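Long-range contact in MYB21 (Trichomonas vaginalis, PDB 3OSG), which binds promoter DNA of the ap65-1 gene through its Myb R2R3 domain, the part present here, and probably acts as a transcription factor for RNA polymerase II: residues A[52-57]-A[93-98]. Residues are numbered along the deposited sequence; the frame is centred on the assembly and turned at random.
Sequences WKNYLA and GRTDIH. With nucleotides of chain B.
Asn54 and Thr95 meet through their polar side-chain ends, crossing at about a right angle, and the Thr95 hydroxyl gives its proton to the amide oxygen, Thr95 OG1 to Asn54 OD1 2.8 Å. The donor lies somewhat tilted from the carbonyl plane of Asn54. A water that accepts from Lys53 NZ donates to Asn54 OD1, at 2.7 Å, and to Asp96 OD2. It thereby links opposite charges that do not meet directly, Lys53 NZ lying 4.4 Å from Asp96 OD2, too far for a salt bridge. Ile97 presses its CG1 against the amide, 3.4 Å from Asn54 OD1, while its CG2, placed anti to the backbone N, reaches Tyr55 OH. One residue further along, the imidazole edge of His98 is turned to the Asn54 carbonyl; the bond from His98 NE2 to Asn54 O is short, 2.8 Å, but bent to 120° and hence weak. The same edge carries His98 CE1 to 3.6 Å from Tyr55 CE1, in an offset edge-to-face pair, the edge of His98 toward the face of Tyr55, planes at 85°. These contacts join the C-terminal end of helix 45-56 to the start of helix 96-109, across the two Myb repeats of an R2R3 domain, on the side where DNA is bound. Tyr55 OH donates to OP2 of DA5 of chain B at 2.7 Å, and the methyl C7 of DT6 of chain B packs on Ile97 CG2. Further back, Thr95 is the N-cap of helix 96-109: with chi1 at 72°, OG1 sits between the backbone N and the carbonyl carbon and also takes a weak bond from Ile97 N. The Asn54 amide has a weak bond from ND2 to Asp50 O, one turn earlier, and the Tyr55 carbonyl is hydrogen-bonded to His62 in the linker.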
ATOM      1  N   TRP A  52      -4.904   5.322  -1.551  1.00 23.61           N
ATOM      2  CA  TRP A  52      -5.804   4.667  -2.491  1.00 23.35           C
ATOM      3  C   TRP A  52      -5.139   3.502  -3.224  1.00 23.72           C
ATOM      4  O   TRP A  52      -5.637   2.376  -3.212  1.00 29.10           O
ATOM      5  CB  TRP A  52      -6.384   5.665  -3.494  1.00 24.98           C
ATOM      6  CG  TRP A  52      -7.127   4.973  -4.603  1.00 27.49           C
ATOM      7  CD1 TRP A  52      -6.624   4.589  -5.810  1.00 27.13           C
ATOM      8  CD2 TRP A  52      -8.495   4.552  -4.586  1.00 27.41           C
ATOM      9  NE1 TRP A  52      -7.598   3.965  -6.557  1.00 30.38           N
ATOM     10  CE2 TRP A  52      -8.758   3.931  -5.827  1.00 33.44           C
ATOM     11  CE3 TRP A  52      -9.523   4.646  -3.647  1.00 29.70           C
ATOM     12  CZ2 TRP A  52     -10.011   3.407  -6.152  1.00 33.60           C
ATOM     13  CZ3 TRP A  52     -10.766   4.124  -3.965  1.00 36.04           C
ATOM     14  CH2 TRP A  52     -10.999   3.507  -5.209  1.00 37.49           C
ATOM     15  N   LYS A  53      -3.994   3.765  -3.825  1.00 19.88           N
ATOM     16  CA  LYS A  53      -3.347   2.773  -4.674  1.00 25.32           C
ATOM     17  C   LYS A  53      -2.940   1.511  -3.915  1.00 26.34           C
ATOM     18  O   LYS A  53      -3.067   0.408  -4.433  1.00 29.35           O
ATOM     19  CB  LYS A  53      -2.145   3.399  -5.375  1.00 26.04           C
ATOM     20  CG  LYS A  53      -1.397   2.471  -6.333  1.00 36.19           C
ATOM     21  CD  LYS A  53      -0.238   3.211  -7.009  1.00 42.08           C
ATOM     22  CE  LYS A  53       0.510   2.314  -8.011  1.00 51.62           C
ATOM     23  NZ  LYS A  53       1.141   1.105  -7.352  1.00 46.15           N
ATOM     24  N   ASN A  54      -2.480   1.673  -2.682  1.00 21.29           N
ATOM     25  CA  ASN A  54      -1.940   0.545  -1.923  1.00 25.48           C
ATOM     26  C   ASN A  54      -2.887  -0.032  -0.883  1.00 25.85           C
ATOM     27  O   ASN A  54      -2.647  -1.121  -0.364  1.00 25.26           O
ATOM     28  CB  ASN A  54      -0.638   0.945  -1.220  1.00 21.38           C
ATOM     29  CG  ASN A  54       0.429   1.383  -2.190  1.00 24.65           C
ATOM     30  OD1 ASN A  54       0.872   0.608  -3.039  1.00 27.48           O
ATOM     31  ND2 ASN A  54       0.844   2.639  -2.081  1.00 22.32           N
ATOM     32  N   TYR A  55      -3.955   0.680  -0.551  1.00 24.95           N
ATOM     33  CA  TYR A  55      -4.832   0.191   0.518  1.00 28.39           C
ATOM     34  C   TYR A  55      -6.343   0.199   0.252  1.00 33.21           C
ATOM     35  O   TYR A  55      -7.047  -0.695   0.720  1.00 34.71           O
ATOM     36  CB  TYR A  55      -4.491   0.869   1.856  1.00 28.10           C
ATOM     37  CG  TYR A  55      -3.082   0.519   2.280  1.00 26.49           C
ATOM     38  CD1 TYR A  55      -2.815  -0.668   2.947  1.00 22.19           C
ATOM     39  CD2 TYR A  55      -2.017   1.351   1.956  1.00 19.75           C
ATOM     40  CE1 TYR A  55      -1.537  -1.010   3.298  1.00 22.49           C
ATOM     41  CE2 TYR A  55      -0.732   1.030   2.310  1.00 21.08           C
ATOM     42  CZ  TYR A  55      -0.492  -0.158   2.977  1.00 21.57           C
ATOM     43  OH  TYR A  55       0.784  -0.502   3.319  1.00 19.10           O
ATOM     44  N   LEU A  56      -6.843   1.181  -0.497  1.00 30.87           N
ATOM     45  CA  LEU A  56      -8.294   1.340  -0.623  1.00 33.23           C
ATOM     46  C   LEU A  56      -8.874   0.824  -1.927  1.00 30.52           C
ATOM     47  O   LEU A  56     -10.020   0.387  -1.960  1.00 34.29           O
ATOM     48  CB  LEU A  56      -8.706   2.794  -0.397  1.00 28.03           C
ATOM     49  CG  LEU A  56      -8.232   3.337   0.950  1.00 32.22           C
ATOM     50  CD1 LEU A  56      -8.641   4.799   1.137  1.00 33.56           C
ATOM     51  CD2 LEU A  56      -8.755   2.468   2.088  1.00 30.55           C
ATOM     52  N   ALA A  57      -8.083   0.873  -2.993  1.00 33.30           N
ATOM     53  CA  ALA A  57      -8.536   0.453  -4.312  1.00 33.17           C
ATOM     54  C   ALA A  57      -9.152  -0.940  -4.283  1.00 38.28           C
ATOM     55  O   ALA A  57      -8.630  -1.847  -3.631  1.00 37.31           O
ATOM     56  CB  ALA A  57      -7.400   0.500  -5.296  1.00 34.56           C
ATOM     57  N   GLY A  93      -3.477  -8.390  -6.368  1.00 41.58           N
ATOM     58  CA  GLY A  93      -4.018  -7.846  -5.143  1.00 39.12           C
ATOM     59  C   GLY A  93      -2.953  -7.309  -4.206  1.00 37.44           C
ATOM     60  O   GLY A  93      -3.281  -6.807  -3.136  1.00 34.19           O
ATOM     61  N   ARG A  94      -1.688  -7.412  -4.610  1.00 32.15           N
ATOM     62  CA  ARG A  94      -0.572  -6.904  -3.815  1.00 30.49           C
ATOM     63  C   ARG A  94       0.218  -5.928  -4.659  1.00 29.47           C
ATOM     64  O   ARG A  94       0.338  -6.115  -5.862  1.00 32.19           O
ATOM     65  CB  ARG A  94       0.360  -8.047  -3.401  1.00 33.11           C
ATOM     66  CG  ARG A  94      -0.300  -9.414  -3.394  1.00 37.94           C
ATOM     67  CD  ARG A  94      -0.290 -10.057  -2.019  1.00 38.27           C
ATOM     68  NE  ARG A  94      -1.179  -9.389  -1.073  1.00 41.59           N
ATOM     69  CZ  ARG A  94      -1.828 -10.004  -0.083  1.00 41.13           C
ATOM     70  NH1 ARG A  94      -1.706 -11.313   0.105  1.00 44.71           N
ATOM     71  NH2 ARG A  94      -2.599  -9.305   0.731  1.00 39.98           N
ATOM     72  N   THR A  95       0.787  -4.903  -4.037  1.00 27.69           N
ATOM     73  CA  THR A  95       1.579  -3.924  -4.781  1.00 28.42           C
ATOM     74  C   THR A  95       3.009  -4.010  -4.316  1.00 25.65           C
ATOM     75  O   THR A  95       3.307  -4.735  -3.379  1.00 28.80           O
ATOM     76  CB  THR A  95       1.089  -2.496  -4.519  1.00 28.68           C
ATOM     77  OG1 THR A  95       1.462  -2.104  -3.191  1.00 23.67           O
ATOM     78  CG2 THR A  95      -0.422  -2.429  -4.653  1.00 27.43           C
ATOM     79  N   ASP A  96       3.889  -3.251  -4.949  1.00 21.55           N
ATOM     80  CA  ASP A  96       5.291  -3.263  -4.580  1.00 29.80           C
ATOM     81  C   ASP A  96       5.505  -2.917  -3.105  1.00 25.79           C
ATOM     82  O   ASP A  96       6.438  -3.406  -2.490  1.00 25.05           O
ATOM     83  CB  ASP A  96       6.100  -2.329  -5.482  1.00 27.20           C
ATOM     84  CG  ASP A  96       5.648  -0.884  -5.385  1.00 31.39           C
ATOM     85  OD1 ASP A  96       6.484   0.020  -5.577  1.00 32.67           O
ATOM     86  OD2 ASP A  96       4.455  -0.646  -5.120  1.00 37.99           O
ATOM     87  N   ILE A  97       4.641  -2.073  -2.551  1.00 27.21           N
ATOM     88  CA  ILE A  97       4.725  -1.700  -1.142  1.00 24.28           C
ATOM     89  C   ILE A  97       4.585  -2.961  -0.294  1.00 24.17           C
ATOM     90  O   ILE A  97       5.397  -3.213   0.590  1.00 21.89           O
ATOM     91  CB  ILE A  97       3.588  -0.725  -0.732  1.00 23.89           C
ATOM     92  CG1 ILE A  97       3.835   0.682  -1.288  1.00 28.53           C
ATOM     93  CG2 ILE A  97       3.389  -0.731   0.786  1.00 22.96           C
ATOM     94  CD1 ILE A  97       5.205   1.241  -1.022  1.00 29.59           C
ATOM     95  N   HIS A  98       3.554  -3.750  -0.583  1.00 22.36           N
ATOM     96  CA  HIS A  98       3.308  -4.978   0.165  1.00 22.35           C
ATOM     97  C   HIS A  98       4.430  -5.994  -0.037  1.00 24.46           C
ATOM     98  O   HIS A  98       4.877  -6.641   0.920  1.00 27.48           O
ATOM     99  CB  HIS A  98       1.948  -5.603  -0.193  1.00 21.39           C
ATOM    100  CG  HIS A  98       0.810  -4.626  -0.205  1.00 27.35           C
ATOM    101  ND1 HIS A  98       0.529  -3.789   0.855  1.00 28.39           N
ATOM    102  CD2 HIS A  98      -0.119  -4.353  -1.152  1.00 28.58           C
ATOM    103  CE1 HIS A  98      -0.520  -3.040   0.561  1.00 20.82           C
ATOM    104  NE2 HIS A  98      -0.930  -3.360  -0.653  1.00 29.65           N
TER
ATOM    105  P    DA B   5       0.341  -2.405   6.230  1.00 22.54           P
ATOM    106  OP1  DA B   5      -0.838  -3.176   6.631  1.00 22.96           O
ATOM    107  OP2  DA B   5       0.973  -2.618   4.910  1.00 21.96           O
ATOM    108  O5'  DA B   5      -0.035  -0.857   6.362  1.00 22.85           O
ATOM    109  C5'  DA B   5      -0.545  -0.405   7.600  1.00 20.91           C
ATOM    110  C4'  DA B   5      -0.260   1.067   7.767  1.00 22.99           C
ATOM    111  O4'  DA B   5       1.165   1.250   7.974  1.00 18.55           O
ATOM    112  C3'  DA B   5      -0.606   1.934   6.554  1.00 22.18           C
ATOM    113  O3'  DA B   5      -0.995   3.213   7.028  1.00 21.04           O
ATOM    114  C2'  DA B   5       0.713   2.023   5.796  1.00 16.98           C
ATOM    115  C1'  DA B   5       1.729   2.016   6.930  1.00 19.18           C
ATOM    116  N9   DA B   5       2.984   1.350   6.585  1.00 18.87           N
ATOM    117  C8   DA B   5       3.128   0.216   5.837  1.00 18.43           C
ATOM    118  N7   DA B   5       4.374  -0.173   5.681  1.00 18.60           N
ATOM    119  C5   DA B   5       5.099   0.750   6.399  1.00 17.14           C
ATOM    120  C6   DA B   5       6.478   0.875   6.644  1.00 18.06           C
ATOM    121  N6   DA B   5       7.379   0.015   6.155  1.00 18.69           N
ATOM    122  N1   DA B   5       6.892   1.899   7.406  1.00 17.96           N
ATOM    123  C2   DA B   5       5.977   2.741   7.904  1.00 19.37           C
ATOM    124  N3   DA B   5       4.645   2.721   7.733  1.00 19.53           N
ATOM    125  C4   DA B   5       4.261   1.697   6.967  1.00 18.90           C
ATOM    126  P    DT B   6      -1.302   4.468   6.088  1.00 20.63           P
ATOM    127  OP1  DT B   6      -2.333   5.193   6.869  1.00 21.26           O
ATOM    128  OP2  DT B   6      -1.549   4.053   4.689  1.00 19.96           O
ATOM    129  O5'  DT B   6       0.051   5.319   6.073  1.00 19.05           O
ATOM    130  C5'  DT B   6       0.537   5.894   7.288  1.00 21.62           C
ATOM    131  C4'  DT B   6       1.933   6.470   7.100  1.00 20.01           C
ATOM    132  O4'  DT B   6       2.798   5.459   6.568  1.00 18.97           O
ATOM    133  C3'  DT B   6       2.107   7.646   6.140  1.00 22.40           C
ATOM    134  O3'  DT B   6       2.573   8.708   6.951  1.00 19.61           O
ATOM    135  C2'  DT B   6       3.165   7.200   5.106  1.00 18.48           C
ATOM    136  C1'  DT B   6       3.860   6.092   5.883  1.00 19.20           C
ATOM    137  N1   DT B   6       4.488   4.992   5.109  1.00 19.32           N
ATOM    138  C2   DT B   6       5.847   4.816   5.175  1.00 17.23           C
ATOM    139  O2   DT B   6       6.568   5.555   5.804  1.00 18.31           O
ATOM    140  N3   DT B   6       6.341   3.757   4.462  1.00 16.11           N
ATOM    141  C4   DT B   6       5.619   2.875   3.700  1.00 18.20           C
ATOM    142  O4   DT B   6       6.169   1.969   3.104  1.00 18.41           O
ATOM    143  C5   DT B   6       4.187   3.099   3.652  1.00 22.72           C
ATOM    144  C7   DT B   6       3.291   2.194   2.841  1.00 19.04           C
ATOM    145  C6   DT B   6       3.696   4.138   4.356  1.00 21.06           C
TER
HETATM  146  O   HOH W   1       2.429   1.032  -5.151  1.00 35.72           O